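Local atomic coordinates of 3-ketosteroid-delta4-5alpha-dehydrogenase (Rhodococcus jostii, PDB entry 4AT2), a protein that catalyses the FAD-dependent introduction of the delta4 double bond into 3-keto-(5alpha)-steroids, a dehydrogenation belonging to bacterial steroid catabolism. Residues W38-D43 with R218-M223; F101-E106 with A180-G185; V311-D316 with Q345-H350. All blocks are in the same frame, centred on the assembly; numbering follows the deposited sequence.

How the interactions relate
Of the three contacts, interactions 1 and 3 each border a bound ligand. Interaction 1 joins two sheets beside the adenine end of FAD, where M223 belongs to the cofactor pocket. Interaction 3 lies on the opposite side of the chain's centre, about 41 Å away between centres, and carries A312 and V314 of the steroid pocket. Interaction 2 is formed within the long excursion between strands 40-42 and 218-220; its centre is about 25 Å from that of interaction 3, and the side chain of R184 stays about 11 Å from FAD and about 12 Å from the steroid. No two touch: even interactions 2 and 3 remain about 15 Å apart at their nearest atoms.

Interaction 1 (W38-D43 with R218-M223); sequences WDYEAD and RAEYDM. With FAD (flavin-adenine dinucleotide), chain D.
Strands 40-42 and 218-220 run roughly antiparallel, at 147°, with their axes 10.4 Å apart, so that Y40 faces E220 and A42 faces R218 through side chains and not through paired backbones. The strands are outer members of two different sheets: 218-220 borders the five-stranded parallel sheet, which is consistent with a Rossmann-type FAD-binding fold, and 40-42 borders the mixed sheet beside it. R218 closes the gap. Its NH1 gives a nearly straight hydrogen bond, at 174°, to E41 O. E41 O lies 2.9 Å from R218 NH1, at the edge of the guanidinium and in its plane. NH2 extends the same grip by giving a hydrogen bond to a water 2.6 Å away, and this water also accepts from E41 N. An arginine suits the place because it is long and has several N-H groups: one side chain serves both backbone polar groups of E41, directly and through the water, while NH1 also forms a salt bridge with D66.

Further along, the Y40 ring fits between E220 and M223. Its CG lies beside the backbone N, chi1 -58°, which carries the ring out from strand 40-42 to them. The CE2 side of the ring meets the carboxylate of E220, with E220 CD 3.6 Å from Y40 CE2. The polar ends of this pair are joined by a third residue, Q243, whose OE1 bonds Y40 OH and whose NE2 bonds E220 OE1. M223 arrives from the opposite direction on a chain bent at chi2, and its flexible thioether brings the terminal methyl CE to 3.4 Å from Y40 CE1. The backbone of the same methionine borders the cofactor, M223 O standing 3.0 Å from C2A of the FAD adenine.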
loop_
_atom_site.group_PDB
_atom_site.type_symbol
_atom_site.label_atom_id
_atom_site.label_comp_id
_atom_site.label_asym_id
_atom_site.label_seq_id
_atom_site.Cartn_x
_atom_site.Cartn_y
_atom_site.Cartn_z
ATOM N N TRP A 38 23.106 27.158 22.395
ATOM C CA TRP A 38 21.756 27.145 21.850
ATOM C C TRP A 38 21.443 28.508 21.318
ATOM O O TRP A 38 21.530 29.499 22.048
ATOM C CB TRP A 38 20.762 26.751 22.930
ATOM C CG TRP A 38 20.961 25.345 23.446
ATOM C CD1 TRP A 38 21.557 24.950 24.645
ATOM C CD2 TRP A 38 20.557 24.092 22.795
ATOM N NE1 TRP A 38 21.547 23.580 24.772
ATOM C CE2 TRP A 38 20.965 23.005 23.699
ATOM C CE3 TRP A 38 19.927 23.770 21.599
ATOM C CZ2 TRP A 38 20.739 21.673 23.394
ATOM C CZ3 TRP A 38 19.704 22.421 21.307
ATOM C CH2 TRP A 38 20.097 21.397 22.185
ATOM N N ASP A 39 21.104 28.584 20.037
ATOM C CA ASP A 39 20.771 29.860 19.410
ATOM C C ASP A 39 19.427 30.391 19.878
ATOM O O ASP A 39 19.231 31.606 19.987
ATOM C CB ASP A 39 20.784 29.733 17.888
ATOM C CG ASP A 39 22.140 29.369 17.365
ATOM O OD1 ASP A 39 22.928 30.298 17.101
ATOM O OD2 ASP A 39 22.448 28.169 17.262
ATOM N N TYR A 40 18.506 29.469 20.146
ATOM C CA TYR A 40 17.174 29.800 20.623
ATOM C C TYR A 40 16.787 28.752 21.656
ATOM O O TYR A 40 17.313 27.636 21.639
ATOM C CB TYR A 40 16.141 29.789 19.482
ATOM C CG TYR A 40 16.432 30.723 18.322
ATOM C CD1 TYR A 40 17.191 30.291 17.241
ATOM C CD2 TYR A 40 15.926 32.026 18.295
ATOM C CE1 TYR A 40 17.468 31.129 16.173
ATOM C CE2 TYR A 40 16.191 32.877 17.223
ATOM C CZ TYR A 40 16.959 32.416 16.164
ATOM O OH TYR A 40 17.230 33.236 15.081
ATOM N N GLU A 41 15.874 29.116 22.551
ATOM C CA GLU A 41 15.343 28.188 23.553
ATOM C C GLU A 41 13.861 28.465 23.778
ATOM O O GLU A 41 13.427 29.614 23.747
ATOM C CB GLU A 41 16.080 28.313 24.895
ATOM C CG GLU A 41 17.579 28.066 24.851
ATOM C CD GLU A 41 18.251 28.301 26.197
ATOM O OE1 GLU A 41 17.855 27.644 27.190
ATOM O OE2 GLU A 41 19.174 29.147 26.264
ATOM N N ALA A 42 13.095 27.400 24.016
ATOM C CA ALA A 42 11.677 27.491 24.360
ATOM C C ALA A 42 11.288 26.264 25.171
ATOM O O ALA A 42 12.070 25.321 25.292
ATOM C CB ALA A 42 10.816 27.577 23.101
ATOM N N ASP A 43 10.086 26.274 25.733
ATOM C CA ASP A 43 9.572 25.081 26.402
ATOM C C ASP A 43 9.077 24.100 25.350
ATOM O O ASP A 43 9.430 22.927 25.373
ATOM C CB ASP A 43 8.414 25.431 27.325
ATOM C CG ASP A 43 8.847 26.221 28.533
ATOM O OD1 ASP A 43 9.988 26.030 29.003
ATOM O OD2 ASP A 43 8.035 27.036 29.000
ATOM N N ARG A 218 5.858 32.688 19.796
ATOM C CA ARG A 218 6.973 33.266 19.038
ATOM C C ARG A 218 7.159 32.479 17.745
ATOM O O ARG A 218 6.880 31.276 17.709
ATOM C CB ARG A 218 8.250 33.181 19.876
ATOM C CG ARG A 218 8.134 33.789 21.272
ATOM C CD ARG A 218 9.098 33.127 22.256
ATOM N NE ARG A 218 10.446 33.124 21.714
ATOM C CZ ARG A 218 11.439 32.333 22.112
ATOM N NH1 ARG A 218 11.269 31.430 23.074
ATOM N NH2 ARG A 218 12.612 32.445 21.515
ATOM N N ALA A 219 7.617 33.151 16.685
ATOM C CA ALA A 219 7.898 32.483 15.408
ATOM C C ALA A 219 9.243 32.915 14.821
ATOM O O ALA A 219 9.596 34.099 14.859
ATOM C CB ALA A 219 6.773 32.726 14.407
ATOM N N GLU A 220 9.986 31.948 14.291
ATOM C CA GLU A 220 11.212 32.215 13.541
ATOM C C GLU A 220 11.075 31.620 12.148
ATOM O O GLU A 220 10.634 30.476 12.000
ATOM C CB GLU A 220 12.442 31.629 14.251
ATOM C CG GLU A 220 12.938 32.430 15.452
ATOM C CD GLU A 220 13.513 33.791 15.073
ATOM O OE1 GLU A 220 14.077 33.938 13.971
ATOM O OE2 GLU A 220 13.403 34.722 15.894
ATOM N N TYR A 221 11.446 32.402 11.137
ATOM C CA TYR A 221 11.261 32.019 9.732
ATOM C C TYR A 221 12.588 31.653 9.070
ATOM O O TYR A 221 13.647 31.797 9.681
ATOM C CB TYR A 221 10.514 33.134 8.980
ATOM C CG TYR A 221 9.093 33.280 9.480
ATOM C CD1 TYR A 221 8.104 32.379 9.080
ATOM C CD2 TYR A 221 8.748 34.284 10.388
ATOM C CE1 TYR A 221 6.807 32.484 9.553
ATOM C CE2 TYR A 221 7.449 34.397 10.860
ATOM C CZ TYR A 221 6.487 33.489 10.447
ATOM O OH TYR A 221 5.186 33.585 10.902
ATOM N N ASP A 222 12.522 31.155 7.836
ATOM C CA ASP A 222 13.674 30.566 7.150
ATOM C C ASP A 222 14.348 29.470 7.977
ATOM O O ASP A 222 15.551 29.234 7.848
ATOM C CB ASP A 222 14.704 31.635 6.748
ATOM C CG ASP A 222 15.626 31.161 5.635
ATOM O OD1 ASP A 222 15.131 30.511 4.694
ATOM O OD2 ASP A 222 16.847 31.432 5.697
ATOM N N MET A 223 13.566 28.804 8.831
ATOM C CA MET A 223 14.065 27.748 9.697
ATOM C C MET A 223 13.830 26.409 9.054
ATOM O O MET A 223 12.725 25.870 9.150
ATOM C CB MET A 223 13.305 27.751 11.021
ATOM C CG MET A 223 13.865 28.681 12.063
ATOM S SD MET A 223 15.309 27.975 12.886
ATOM C CE MET A 223 15.501 29.228 14.145
HETATM P PA FAD D . 1.127 22.418 6.252
HETATM O O1A FAD D . -0.137 23.157 6.456
HETATM O O2A FAD D . 1.697 22.348 4.898
HETATM O O5B FAD D . 2.223 23.038 7.240
HETATM C C5B FAD D . 3.543 22.490 7.312
HETATM C C4B FAD D . 4.543 23.646 7.487
HETATM O O4B FAD D . 5.819 23.011 7.718
HETATM C C3B FAD D . 4.669 24.438 6.179
HETATM O O3B FAD D . 4.490 25.849 6.458
HETATM C C2B FAD D . 6.085 24.116 5.688
HETATM O O2B FAD D . 6.666 25.260 5.009
HETATM C C1B FAD D . 6.810 23.809 6.997
HETATM N N9A FAD D . 8.011 22.959 6.836
HETATM C C8A FAD D . 8.235 21.978 5.953
HETATM N N7A FAD D . 9.448 21.480 6.185
HETATM C C5A FAD D . 9.985 22.142 7.229
HETATM C C6A FAD D . 11.168 22.066 7.887
HETATM N N6A FAD D . 12.066 21.159 7.502
HETATM N N1A FAD D . 11.458 22.876 8.920
HETATM C C2A FAD D . 10.533 23.817 9.347
HETATM N N3A FAD D . 9.323 23.891 8.664
HETATM C C4A FAD D . 9.084 23.052 7.621
HETATM N N1 FAD D . -7.316 18.934 3.278
HETATM C C2 FAD D . -8.481 19.094 4.006
HETATM O O2 FAD D . -8.634 18.451 5.036
HETATM N N3 FAD D . -9.470 19.987 3.569
HETATM C C4 FAD D . -9.305 20.691 2.375
HETATM O O4 FAD D . -10.203 21.456 2.013
HETATM C C4X FAD D . -8.128 20.522 1.635
HETATM N N5 FAD D . -7.944 21.172 0.460
HETATM C C5X FAD D . -6.919 20.818 -0.340
HETATM C C6 FAD D . -6.857 21.288 -1.655
HETATM C C7 FAD D . -5.790 20.942 -2.488
HETATM C C7M FAD D . -5.780 21.445 -3.804
HETATM C C8 FAD D . -4.769 20.098 -2.004
HETATM C C8M FAD D . -3.660 19.713 -2.787
HETATM C C9 FAD D . -4.828 19.640 -0.686
HETATM C C9A FAD D . -5.910 19.977 0.141
HETATM N N10 FAD D . -5.992 19.507 1.411
HETATM C C10 FAD D . -7.139 19.648 2.088
HETATM C "C1'" FAD D . -4.833 18.907 2.121
HETATM C "C2'" FAD D . -4.309 19.887 3.181
HETATM O "O2'" FAD D . -4.083 21.127 2.507
HETATM C "C3'" FAD D . -2.994 19.385 3.799
HETATM O "O3'" FAD D . -2.968 17.952 3.919
HETATM C "C4'" FAD D . -2.797 20.026 5.183
HETATM O "O4'" FAD D . -2.830 21.452 5.024
HETATM C "C5'" FAD D . -1.451 19.612 5.783
HETATM O "O5'" FAD D . -1.354 20.171 7.108
HETATM P P FAD D . 0.066 20.192 7.872
HETATM O O1P FAD D . 0.592 18.831 8.013
HETATM O O2P FAD D . -0.093 21.068 9.080
HETATM O O3P FAD D . 1.036 20.860 6.745
HETATM O O HOH W 1 15.100 31.985 22.268
#

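Interaction 2 (F101-E106 with A180-G185); sequences FDDSPE and APAPRG. Unlike the reference sequence in segment 180-185: A180 (reference Thr).
D103 OD2 is held by three donors: R184 NE at 2.8 Å, the backbone N of G91 and NE2 of Q96. The other carboxylate oxygen, OD1, accepts from R184 NH2 at 2.9 Å and from ND2 of N107. Just after this aspartate comes the N-cap of helix 105-115, where S104 OG bonds the backbone N of N107 and P105 suits the first turn, which asks for no amide hydrogen bond. The contact therefore ties a helix start to the loop leading into strand 185-186.

The arginine grips side-on, with NE and NH2 each taking one carboxylate oxygen on its syn side. The two flat groups are not coplanar; their planes stand 38° apart. R184 reaches the acid on a chain extended from CG to NE, and D103 turns to meet it with CG opposite the backbone N, chi1 -159°. Five bonds to a buried carboxylate leave it little freedom to rotate, and the positive guanidinium probably favours its ionised form. NH1 of R184 is bonded to Y88 OH, which helps fix the arginine from its far end.

The small methyl of A182 packs against the acid: its CB lies 3.6 Å from D103 CG and also meets D102 O. Beside it, P183 sets its CG over one face of the F101 ring in a CH-pi contact. P183 CG stands 3.6 Å from the centroid of the F101 ring, 13° off the normal. Proline is apt here, offering a rigid, slightly polarised set of C-H groups to an aromatic face, and P183 CD comes within 3.3 Å of F101 CD1. At the edge of that same phenyl ring lies a water that donates to both D102 O and P181 O, 2.8 Å from each.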
loop_
_atom_site.group_PDB
_atom_site.type_symbol
_atom_site.label_atom_id
_atom_site.label_comp_id
_atom_site.label_asym_id
_atom_site.label_seq_id
_atom_site.Cartn_x
_atom_site.Cartn_y
_atom_site.Cartn_z
ATOM N N PHE A 101 -29.376 18.451 10.134
ATOM C CA PHE A 101 -28.819 17.115 9.891
ATOM C C PHE A 101 -28.467 16.462 11.204
ATOM O O PHE A 101 -27.598 16.966 11.936
ATOM C CB PHE A 101 -27.561 17.185 8.988
ATOM C CG PHE A 101 -27.857 17.615 7.574
ATOM C CD1 PHE A 101 -28.231 16.680 6.606
ATOM C CD2 PHE A 101 -27.780 18.955 7.217
ATOM C CE1 PHE A 101 -28.504 17.072 5.296
ATOM C CE2 PHE A 101 -28.054 19.358 5.911
ATOM C CZ PHE A 101 -28.422 18.418 4.956
ATOM N N ASP A 102 -29.138 15.347 11.509
ATOM C CA ASP A 102 -28.766 14.551 12.673
ATOM C C ASP A 102 -27.447 13.818 12.458
ATOM O O ASP A 102 -27.100 13.454 11.333
ATOM C CB ASP A 102 -29.841 13.541 13.034
ATOM C CG ASP A 102 -29.740 13.073 14.484
ATOM O OD1 ASP A 102 -29.327 13.842 15.365
ATOM O OD2 ASP A 102 -30.117 11.919 14.744
ATOM N N ASP A 103 -26.728 13.615 13.559
ATOM C CA ASP A 103 -25.472 12.875 13.566
ATOM C C ASP A 103 -25.088 12.603 15.011
ATOM O O ASP A 103 -25.606 13.243 15.937
ATOM C CB ASP A 103 -24.354 13.681 12.869
ATOM C CG ASP A 103 -23.199 12.815 12.391
ATOM O OD1 ASP A 103 -23.354 11.568 12.273
ATOM O OD2 ASP A 103 -22.121 13.402 12.114
ATOM N N SER A 104 -24.199 11.633 15.195
ATOM C CA SER A 104 -23.714 11.253 16.516
ATOM C C SER A 104 -22.285 10.758 16.369
ATOM O O SER A 104 -21.883 10.360 15.270
ATOM C CB SER A 104 -24.573 10.126 17.099
ATOM O OG SER A 104 -24.415 8.939 16.340
ATOM N N PRO A 105 -21.516 10.771 17.465
ATOM C CA PRO A 105 -20.171 10.208 17.397
ATOM C C PRO A 105 -20.150 8.754 16.937
ATOM O O PRO A 105 -19.240 8.376 16.193
ATOM C CB PRO A 105 -19.653 10.359 18.823
ATOM C CG PRO A 105 -20.357 11.586 19.314
ATOM C CD PRO A 105 -21.748 11.462 18.750
ATOM N N GLU A 106 -21.142 7.955 17.340
ATOM C CA GLU A 106 -21.174 6.558 16.906
ATOM C C GLU A 106 -21.424 6.431 15.408
ATOM O O GLU A 106 -20.799 5.603 14.738
ATOM C CB GLU A 106 -22.196 5.726 17.695
ATOM C CG GLU A 106 -22.083 4.216 17.449
ATOM C CD GLU A 106 -20.653 3.672 17.549
ATOM O OE1 GLU A 106 -19.949 3.921 18.566
ATOM O OE2 GLU A 106 -20.216 3.000 16.584
ATOM N N ALA A 180 -25.893 6.195 8.733
ATOM C CA ALA A 180 -26.890 7.169 8.300
ATOM C C ALA A 180 -26.147 8.356 7.701
ATOM O O ALA A 180 -25.245 8.892 8.342
ATOM C CB ALA A 180 -27.761 7.609 9.471
ATOM N N PRO A 181 -26.495 8.761 6.462
ATOM C CA PRO A 181 -25.815 9.909 5.847
ATOM C C PRO A 181 -25.918 11.179 6.685
ATOM O O PRO A 181 -26.995 11.519 7.178
ATOM C CB PRO A 181 -26.577 10.103 4.534
ATOM C CG PRO A 181 -27.048 8.722 4.189
ATOM C CD PRO A 181 -27.419 8.108 5.515
ATOM N N ALA A 182 -24.784 11.843 6.861
ATOM C CA ALA A 182 -24.741 13.145 7.505
ATOM C C ALA A 182 -23.558 13.873 6.887
ATOM O O ALA A 182 -22.480 13.297 6.748
ATOM C CB ALA A 182 -24.547 13.009 9.013
ATOM N N PRO A 183 -23.759 15.134 6.494
ATOM C CA PRO A 183 -22.669 15.918 5.932
ATOM C C PRO A 183 -21.736 16.356 7.043
ATOM O O PRO A 183 -22.202 16.785 8.106
ATOM C CB PRO A 183 -23.396 17.110 5.296
ATOM C CG PRO A 183 -24.630 17.276 6.132
ATOM C CD PRO A 183 -25.040 15.870 6.508
ATOM N N ARG A 184 -20.431 16.258 6.788
ATOM C CA ARG A 184 -19.431 16.565 7.804
ATOM C C ARG A 184 -18.361 17.518 7.282
ATOM O O ARG A 184 -17.431 17.851 7.999
ATOM C CB ARG A 184 -18.807 15.264 8.324
ATOM C CG ARG A 184 -19.849 14.381 9.014
ATOM C CD ARG A 184 -19.253 13.203 9.766
ATOM N NE ARG A 184 -20.353 12.344 10.208
ATOM C CZ ARG A 184 -20.750 11.248 9.569
ATOM N NH1 ARG A 184 -20.110 10.820 8.478
ATOM N NH2 ARG A 184 -21.794 10.568 10.031
ATOM N N GLY A 185 -18.492 17.960 6.033
ATOM C CA GLY A 185 -17.552 18.952 5.508
ATOM C C GLY A 185 -17.905 20.343 6.021
ATOM O O GLY A 185 -18.800 20.996 5.473
HETATM O O HOH W 2 -27.929 13.665 8.683
#

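Interaction 3 (V311-D316 with Q345-H350); sequences VAFVCD and QMTLFH. With ASD (4-androstene-3-17-dione), chain B.
V311, in the middle of strand 309-313, begins the contact by pushing its branched side chain against helix 340-350. Strand and helix run at 112° to each other, with their axes 8.2 Å apart. CG1 lies opposite the valine's backbone N, chi1 -175°, which places CG2 among Q345, L348 and F349, while CG1 also meets L348 CD2. V311 CG2 touches the aliphatic part of Q345, 3.8 Å from Q345 CG. V311 CG2 also lies 3.8 Å from F349 CE1 and 4.0 Å from L348 CD2. A compact, branched apolar residue thus serves three helix side chains at once. Shortening V311 to an alanine would probably open a gap between strand and helix and leave F349 CE1 and the L348 methyl without their shared neighbour. The amide of Q345 is engaged beyond the contact, its NE2 bonded to T309 O and G484 O.

A312 alternates to the other side of the strand, where its CB comes within 3.6 Å of C11 of the bound 4-androstene-3,17-dione; the small methyl lets the steroid lie close to the strand. F313 swings back to the helix side, and F313 CE1 lies 4.2 Å from T347 CG2. The hydroxyl of T347 is turned to Y333 OH and I343 O, so its methyl is the part offered to the phenyl ring. V314 then centres an inverse gamma turn, and its CG1 stands 3.9 Å from the steroid's O2. D316 closes the segment as the N-cap of helix 317-320, with OD2 on the backbone N of Q318. V311 and F313 thus pack on the helix, while A312 and, from the following turn, V314 line the pocket: an edge strand of a three-stranded antiparallel sheet with alternating faces, one to helix 340-350 and one to the steroid site.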
loop_
_atom_site.group_PDB
_atom_site.type_symbol
_atom_site.label_atom_id
_atom_site.label_comp_id
_atom_site.label_asym_id
_atom_site.label_seq_id
_atom_site.Cartn_x
_atom_site.Cartn_y
_atom_site.Cartn_z
ATOM N N VAL A 311 -6.631 10.914 -3.654
ATOM C CA VAL A 311 -6.600 10.950 -5.122
ATOM C C VAL A 311 -7.747 11.811 -5.629
ATOM O O VAL A 311 -8.908 11.499 -5.387
ATOM C CB VAL A 311 -6.704 9.540 -5.751
ATOM C CG1 VAL A 311 -6.540 9.640 -7.260
ATOM C CG2 VAL A 311 -5.658 8.579 -5.175
ATOM N N ALA A 312 -7.417 12.888 -6.330
ATOM C CA ALA A 312 -8.415 13.762 -6.939
ATOM C C ALA A 312 -8.633 13.327 -8.383
ATOM O O ALA A 312 -7.820 12.603 -8.939
ATOM C CB ALA A 312 -7.953 15.207 -6.879
ATOM N N PHE A 313 -9.729 13.784 -8.979
ATOM C CA PHE A 313 -10.133 13.381 -10.322
ATOM C C PHE A 313 -10.589 14.670 -10.981
ATOM O O PHE A 313 -11.616 15.228 -10.592
ATOM C CB PHE A 313 -11.287 12.375 -10.185
ATOM C CG PHE A 313 -11.735 11.743 -11.476
ATOM C CD1 PHE A 313 -10.866 10.956 -12.231
ATOM C CD2 PHE A 313 -13.059 11.874 -11.902
ATOM C CE1 PHE A 313 -11.295 10.342 -13.402
ATOM C CE2 PHE A 313 -13.493 11.269 -13.073
ATOM C CZ PHE A 313 -12.615 10.495 -13.822
ATOM N N VAL A 314 -9.811 15.174 -11.942
ATOM C CA VAL A 314 -9.974 16.567 -12.375
ATOM C C VAL A 314 -11.037 16.766 -13.458
ATOM O O VAL A 314 -10.770 17.209 -14.573
ATOM C CB VAL A 314 -8.634 17.264 -12.718
ATOM C CG1 VAL A 314 -7.832 17.521 -11.441
ATOM C CG2 VAL A 314 -7.837 16.460 -13.738
ATOM N N CYS A 315 -12.264 16.433 -13.095
ATOM C CA CYS A 315 -13.422 16.678 -13.929
ATOM C C CYS A 315 -14.529 17.176 -13.007
ATOM O O CYS A 315 -14.576 16.811 -11.832
ATOM C CB CYS A 315 -13.830 15.392 -14.652
ATOM S SG CYS A 315 -15.205 15.604 -15.809
ATOM N N ASP A 316 -15.416 18.020 -13.517
ATOM C CA ASP A 316 -16.419 18.610 -12.656
ATOM C C ASP A 316 -17.495 17.594 -12.240
ATOM O O ASP A 316 -18.048 16.898 -13.094
ATOM C CB ASP A 316 -17.092 19.800 -13.332
ATOM C CG ASP A 316 -17.955 20.555 -12.377
ATOM O OD1 ASP A 316 -17.380 21.255 -11.519
ATOM O OD2 ASP A 316 -19.197 20.413 -12.445
ATOM N N GLN A 345 -9.878 7.556 -6.430
ATOM C CA GLN A 345 -9.222 6.355 -5.898
ATOM C C GLN A 345 -9.651 5.108 -6.665
ATOM O O GLN A 345 -8.816 4.284 -7.008
ATOM C CB GLN A 345 -9.533 6.163 -4.410
ATOM C CG GLN A 345 -8.758 7.102 -3.494
ATOM C CD GLN A 345 -8.747 6.611 -2.051
ATOM O OE1 GLN A 345 -9.598 5.795 -1.646
ATOM N NE2 GLN A 345 -7.779 7.101 -1.268
ATOM N N MET A 346 -10.947 4.960 -6.939
ATOM C CA MET A 346 -11.380 3.749 -7.638
ATOM C C MET A 346 -10.759 3.687 -9.034
ATOM O O MET A 346 -10.350 2.618 -9.507
ATOM C CB MET A 346 -12.905 3.672 -7.736
ATOM C CG MET A 346 -13.655 3.666 -6.417
ATOM S SD MET A 346 -13.220 2.323 -5.286
ATOM C CE MET A 346 -12.056 3.126 -4.176
ATOM N N THR A 347 -10.691 4.840 -9.685
ATOM C CA THR A 347 -10.163 4.922 -11.046
ATOM C C THR A 347 -8.671 4.585 -11.085
ATOM O O THR A 347 -8.250 3.713 -11.841
ATOM C CB THR A 347 -10.443 6.304 -11.671
ATOM O OG1 THR A 347 -11.862 6.537 -11.656
ATOM C CG2 THR A 347 -9.934 6.360 -13.126
ATOM N N LEU A 348 -7.887 5.272 -10.260
ATOM C CA LEU A 348 -6.445 5.055 -10.234
ATOM C C LEU A 348 -6.089 3.684 -9.687
ATOM O O LEU A 348 -5.271 2.980 -10.272
ATOM C CB LEU A 348 -5.749 6.128 -9.390
ATOM C CG LEU A 348 -4.232 5.970 -9.225
ATOM C CD1 LEU A 348 -3.536 6.100 -10.577
ATOM C CD2 LEU A 348 -3.735 7.037 -8.268
ATOM N N PHE A 349 -6.711 3.304 -8.571
ATOM C CA PHE A 349 -6.319 2.068 -7.892
ATOM C C PHE A 349 -6.782 0.836 -8.661
ATOM O O PHE A 349 -6.021 -0.136 -8.807
ATOM C CB PHE A 349 -6.909 1.967 -6.471
ATOM C CG PHE A 349 -6.424 3.014 -5.486
ATOM C CD1 PHE A 349 -5.377 3.894 -5.775
ATOM C CD2 PHE A 349 -7.021 3.075 -4.229
ATOM C CE1 PHE A 349 -4.966 4.830 -4.829
ATOM C CE2 PHE A 349 -6.619 4.012 -3.282
ATOM C CZ PHE A 349 -5.587 4.888 -3.584
ATOM N N HIS A 350 -8.035 0.848 -9.122
ATOM C CA HIS A 350 -8.675 -0.398 -9.558
ATOM C C HIS A 350 -8.984 -0.511 -11.019
ATOM O O HIS A 350 -9.301 -1.616 -11.488
ATOM C CB HIS A 350 -9.936 -0.663 -8.736
ATOM C CG HIS A 350 -9.714 -0.544 -7.256
ATOM N ND1 HIS A 350 -8.703 -1.181 -6.625
ATOM C CD2 HIS A 350 -10.403 0.166 -6.276
ATOM C CE1 HIS A 350 -8.738 -0.886 -5.317
ATOM N NE2 HIS A 350 -9.779 -0.069 -5.100
HETATM C C1 ASD B . -8.171 17.895 -2.025
HETATM C C10 ASD B . -9.472 18.284 -2.749
HETATM C C11 ASD B . -8.268 18.309 -5.038
HETATM C C12 ASD B . -7.958 19.026 -6.374
HETATM C C13 ASD B . -9.224 19.649 -6.956
HETATM C C14 ASD B . -9.838 20.576 -5.909
HETATM C C15 ASD B . -10.807 21.483 -6.682
HETATM C C16 ASD B . -10.049 21.793 -7.984
HETATM C C17 ASD B . -9.051 20.648 -8.060
HETATM C C18 ASD B . -10.160 18.580 -7.530
HETATM C C19 ASD B . -10.260 17.023 -3.112
HETATM C C2 ASD B . -8.383 17.209 -0.658
HETATM C C3 ASD B . -9.454 17.894 0.164
HETATM C C4 ASD B . -10.294 18.942 -0.469
HETATM C C5 ASD B . -10.352 19.097 -1.813
HETATM C C6 ASD B . -11.378 20.078 -2.366
HETATM C C7 ASD B . -10.867 20.825 -3.596
HETATM C C8 ASD B . -10.313 19.853 -4.638
HETATM C C9 ASD B . -9.107 19.107 -4.012
HETATM O O1 ASD B . -9.608 17.609 1.351
HETATM O O2 ASD B . -8.206 20.532 -8.940
#